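Local coordinates for protein peptidase M3B, oligoendopeptidase F (Enterococcus faecium, PDB 2QR4) that probably cleaves short peptides as an oligoendopeptidase of the M3 family, in which catalysis depends on a metal, typically zinc, at residues 253-256 with 257-261; 554-557 with 558-562. All coordinates share one frame; numbering follows the deposited sequence.

Contact 1 of 2, residues 253-256 with 257-261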
loop_
_atom_site.group_PDB
_atom_site.type_symbol
_atom_site.label_atom_id
_atom_site.label_comp_id
_atom_site.label_asym_id
_atom_site.label_seq_id
_atom_site.Cartn_x
_atom_site.Cartn_y
_atom_site.Cartn_z
ATOM N N VAL A 253 5.995 -26.606 12.984
ATOM C CA VAL A 253 7.250 -26.240 12.326
ATOM C C VAL A 253 8.425 -27.144 12.755
ATOM O O VAL A 253 9.234 -27.555 11.921
ATOM C CB VAL A 253 7.563 -24.733 12.526
ATOM C CG1 VAL A 253 8.963 -24.386 12.047
ATOM C CG2 VAL A 253 6.531 -23.895 11.790
ATOM N N ASP A 254 8.493 -27.477 14.044
ATOM C CA ASP A 254 9.563 -28.335 14.575
ATOM C C ASP A 254 9.493 -29.775 14.105
ATOM O O ASP A 254 10.518 -30.361 13.753
ATOM C CB ASP A 254 9.597 -28.309 16.107
ATOM C CG ASP A 254 10.029 -26.956 16.648
ATOM O OD1 ASP A 254 10.493 -26.120 15.843
ATOM O OD2 ASP A 254 9.900 -26.720 17.869
ATOM N N VAL A 255 8.302 -30.367 14.130
ATOM C CA VAL A 255 8.163 -31.755 13.689
ATOM C C VAL A 255 8.432 -31.881 12.186
ATOM O O VAL A 255 9.114 -32.801 11.741
ATOM C CB VAL A 255 6.782 -32.331 14.054
ATOM C CG1 VAL A 255 6.604 -33.707 13.444
ATOM C CG2 VAL A 255 6.608 -32.383 15.590
ATOM N N VAL A 256 7.929 -30.931 11.405
ATOM C CA VAL A 256 8.184 -30.935 9.976
ATOM C C VAL A 256 9.674 -30.772 9.678
ATOM O O VAL A 256 10.227 -31.505 8.869
ATOM C CB VAL A 256 7.340 -29.883 9.225
ATOM C CG1 VAL A 256 7.819 -29.754 7.797
ATOM C CG2 VAL A 256 5.850 -30.276 9.249
ATOM N N ASN A 257 10.330 -29.833 10.351
ATOM C CA ASN A 257 11.783 -29.678 10.199
ATOM C C ASN A 257 12.585 -30.926 10.546
ATOM O O ASN A 257 13.559 -31.257 9.872
ATOM C CB ASN A 257 12.300 -28.476 10.980
ATOM C CG ASN A 257 12.251 -27.206 10.164
ATOM O OD1 ASN A 257 13.207 -26.866 9.469
ATOM N ND2 ASN A 257 11.111 -26.537 10.187
ATOM N N LYS A 258 12.155 -31.628 11.584
ATOM C CA LYS A 258 12.841 -32.826 12.022
ATOM C C LYS A 258 12.625 -33.975 11.018
ATOM O O LYS A 258 13.418 -34.914 10.978
ATOM C CB LYS A 258 12.387 -33.193 13.443
ATOM C CG LYS A 258 12.819 -34.564 13.948
ATOM C CD LYS A 258 12.227 -34.837 15.346
ATOM C CE LYS A 258 12.000 -36.332 15.625
ATOM N NZ LYS A 258 13.252 -37.030 16.036
ATOM N N HIS A 259 11.584 -33.876 10.187
ATOM C CA HIS A 259 11.274 -34.936 9.215
ATOM C C HIS A 259 11.482 -34.558 7.737
ATOM O O HIS A 259 10.950 -35.222 6.844
ATOM C CB HIS A 259 9.854 -35.478 9.417
ATOM C CG HIS A 259 9.662 -36.168 10.726
ATOM N ND1 HIS A 259 9.889 -37.516 10.892
ATOM C CD2 HIS A 259 9.297 -35.693 11.940
ATOM C CE1 HIS A 259 9.673 -37.844 12.151
ATOM N NE2 HIS A 259 9.308 -36.759 12.808
ATOM N N LEU A 260 12.253 -33.510 7.478
ATOM C CA LEU A 260 12.570 -33.121 6.102
ATOM C C LEU A 260 13.266 -34.246 5.325
ATOM O O LEU A 260 13.073 -34.382 4.121
ATOM C CB LEU A 260 13.431 -31.845 6.070
ATOM C CG LEU A 260 12.707 -30.591 6.556
ATOM C CD1 LEU A 260 13.639 -29.423 6.558
ATOM C CD2 LEU A 260 11.463 -30.294 5.704
ATOM N N PRO A 261 14.086 -35.054 6.004
ATOM C CA PRO A 261 14.670 -36.157 5.223
ATOM C C PRO A 261 13.628 -37.030 4.497
ATOM O O PRO A 261 13.942 -37.593 3.451
ATOM C CB PRO A 261 15.446 -36.980 6.278
ATOM C CG PRO A 261 15.791 -35.965 7.363
ATOM C CD PRO A 261 14.551 -35.046 7.406
#
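Val-253 to Val-256 and Asn-257 to Lys-258 form the last turns of helix 246-258; Lys-258 N still bonds Asp-254 O at 3.0 Å, but the chain leaves helical angles at His-259, whose N takes a bond of the same length to Val-256 O, three residues back, and only a weak one to Val-255 O. The Val-256 carbonyl receives that N-H from well above its plane, as suits a helix that is ending.

One carbonyl is doubly gripped. Val-253 O accepts the backbone N of Asn-257 at 3.0 Å and also its side-chain ND2 at 2.8 Å, the two donors arriving from opposite faces of the carbonyl plane. The ND2 bond is almost straight (171°), and the oxygen lies within the plane of the Asn-257 amide. With chi1 at -88° the amide is brought back alongside the Val-253 side chain. Elsewhere its OD1 accepts from Lys-474 NZ and ND2 also binds Glu-444 OE1, so both amide ends are held.

His-259 lies beside Val-255, its CD2 3.7 Å from Val-255 CG1, while the Val-255 carbonyl oxygen meets the ring edge near its plane. Val-256 CG1 comes within 4.2 Å of Leu-260 CD2, just past the break.

Val-255 and His-259 pack on helix 557-579, Val-256 on helices 418-454, 461-476 and 557-579, and Leu-260 on helix 461-476.

Contact 2 of 2, residues 554-557 with 558-562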
loop_
_atom_site.group_PDB
_atom_site.type_symbol
_atom_site.label_atom_id
_atom_site.label_comp_id
_atom_site.label_asym_id
_atom_site.label_seq_id
_atom_site.Cartn_x
_atom_site.Cartn_y
_atom_site.Cartn_z
ATOM N N THR A 554 -1.335 -29.604 20.590
ATOM C CA THR A 554 -0.235 -28.939 21.272
ATOM C C THR A 554 0.972 -29.867 21.313
ATOM O O THR A 554 2.097 -29.422 21.559
ATOM C CB THR A 554 -0.599 -28.573 22.724
ATOM O OG1 THR A 554 -0.958 -29.757 23.434
ATOM C CG2 THR A 554 -1.771 -27.607 22.774
ATOM N N GLN A 555 0.733 -31.154 21.061
ATOM C CA GLN A 555 1.782 -32.172 21.150
ATOM C C GLN A 555 2.179 -32.702 19.775
ATOM O O GLN A 555 1.425 -32.591 18.820
ATOM C CB GLN A 555 1.350 -33.327 22.058
ATOM C CG GLN A 555 1.096 -32.945 23.520
ATOM C CD GLN A 555 2.313 -32.339 24.194
ATOM O OE1 GLN A 555 2.195 -31.400 24.974
ATOM N NE2 GLN A 555 3.491 -32.868 23.888
ATOM N N ALA A 556 3.362 -33.297 19.694
ATOM C CA ALA A 556 3.966 -33.706 18.426
ATOM C C ALA A 556 3.405 -35.017 17.856
ATOM O O ALA A 556 3.470 -35.260 16.650
ATOM C CB ALA A 556 5.476 -33.830 18.610
ATOM N N ALA A 557 2.864 -35.860 18.727
ATOM C CA ALA A 557 2.520 -37.225 18.361
ATOM C C ALA A 557 1.645 -37.311 17.114
ATOM O O ALA A 557 1.878 -38.143 16.248
ATOM C CB ALA A 557 1.844 -37.931 19.534
ATOM N N TYR A 558 0.642 -36.453 17.014
ATOM C CA TYR A 558 -0.300 -36.566 15.909
ATOM C C TYR A 558 0.366 -36.246 14.579
ATOM O O TYR A 558 -0.059 -36.753 13.542
ATOM C CB TYR A 558 -1.555 -35.702 16.122
ATOM C CG TYR A 558 -1.402 -34.223 15.767
ATOM C CD1 TYR A 558 -0.535 -33.394 16.479
ATOM C CD2 TYR A 558 -2.159 -33.652 14.749
ATOM C CE1 TYR A 558 -0.421 -32.052 16.175
ATOM C CE2 TYR A 558 -2.057 -32.305 14.450
ATOM C CZ TYR A 558 -1.180 -31.514 15.151
ATOM O OH TYR A 558 -1.053 -30.176 14.820
ATOM N N ILE A 559 1.411 -35.424 14.599
ATOM C CA ILE A 559 2.111 -35.150 13.350
ATOM C C ILE A 559 3.097 -36.267 13.106
ATOM O O ILE A 559 3.267 -36.730 11.973
ATOM C CB ILE A 559 2.814 -33.782 13.342
ATOM C CG1 ILE A 559 1.785 -32.664 13.546
ATOM C CG2 ILE A 559 3.512 -33.570 12.026
ATOM C CD1 ILE A 559 2.394 -31.328 13.881
ATOM N N GLU A 560 3.726 -36.725 14.180
ATOM C CA GLU A 560 4.625 -37.869 14.074
ATOM C C GLU A 560 3.936 -39.135 13.529
ATOM O O GLU A 560 4.541 -39.875 12.762
ATOM C CB GLU A 560 5.398 -38.096 15.384
ATOM C CG GLU A 560 6.679 -37.231 15.428
ATOM C CD GLU A 560 7.229 -36.979 16.824
ATOM O OE1 GLU A 560 6.725 -37.570 17.803
ATOM O OE2 GLU A 560 8.190 -36.179 16.936
ATOM N N ASP A 561 2.667 -39.356 13.877
ATOM C CA ASP A 561 1.911 -40.485 13.318
ATOM C C ASP A 561 1.719 -40.357 11.802
ATOM O O ASP A 561 1.841 -41.334 11.066
ATOM C CB ASP A 561 0.548 -40.617 13.986
ATOM C CG ASP A 561 0.641 -41.103 15.419
ATOM O OD1 ASP A 561 1.710 -41.636 15.811
ATOM O OD2 ASP A 561 -0.367 -40.949 16.150
ATOM N N ALA A 562 1.417 -39.147 11.345
ATOM C CA ALA A 562 1.240 -38.892 9.929
ATOM C C ALA A 562 2.563 -39.159 9.210
ATOM O O ALA A 562 2.606 -39.885 8.213
ATOM C CB ALA A 562 0.781 -37.453 9.705
HETATM O O HOH W 1 -0.204 -35.214 19.000
#
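The Tyr-558 ring presents one edge to the carbonyl of Gln-555, whose O lies near the ring plane, 3.2 Å from CD1 and almost as close to CE1. Over one face, offset toward the rim, Ile-559 CG1 sits 3.5 Å above the plane. A chi1 of 81° puts Tyr-558 CG between its own backbone N and carbonyl carbon, turning the ring back toward the Gln-555 carbonyl. A second flat group is the Glu-560 carboxylate: Ala-556 CB stands over its face, 4.0 Å from Glu-560 CD.

The backbone supplies the stronger links as helix 557-579 begins. Ala-556 O accepts two N-H groups, Glu-560 N at 2.9 Å in a nearly straight bond (172°) and Ile-559 N from above the carbonyl plane, in a more bent one (132°). Asp-561 N then bonds Ala-557 O at 2.8 Å, giving the next helical step. A water lies between Gln-555 O, to which it donates weakly, and Tyr-558 N, but the 2.5 Å from Tyr-558 N to the water is unusually short, so the bridge is doubtful.

Tyr-558 also packs on Thr-507 and Ser-510 of helix 503-520, and Asp-561 OD2 has a long, weak ion pair with Lys-517. Glu-560, in the first turn, and Asp-561, just after it, lie near the N-terminal end of the helix, whose dipole would probably favour their negative charges.

Contacts 1 and 2 lie about 11 Å apart, centre to centre, on the same side of the chain's centre. Nearly 300 residues separate them in sequence, contact 1 coming first, yet both belong to the M3 peptidase region of the chain. The end of helix 246-258 meets the start of helix 557-579: Val-255 CG1 packs 3.4 Å from Ile-559 CG2, and Val-255 CG2 lies 3.5 Å from Ala-556 CB. Farther along, His-259 NE2 approaches Glu-560 CG at 3.7 Å. A helix end and a helix start are therefore joined by mainly apolar contacts, drawing the chain's final long helix against an early part of this largely helical region.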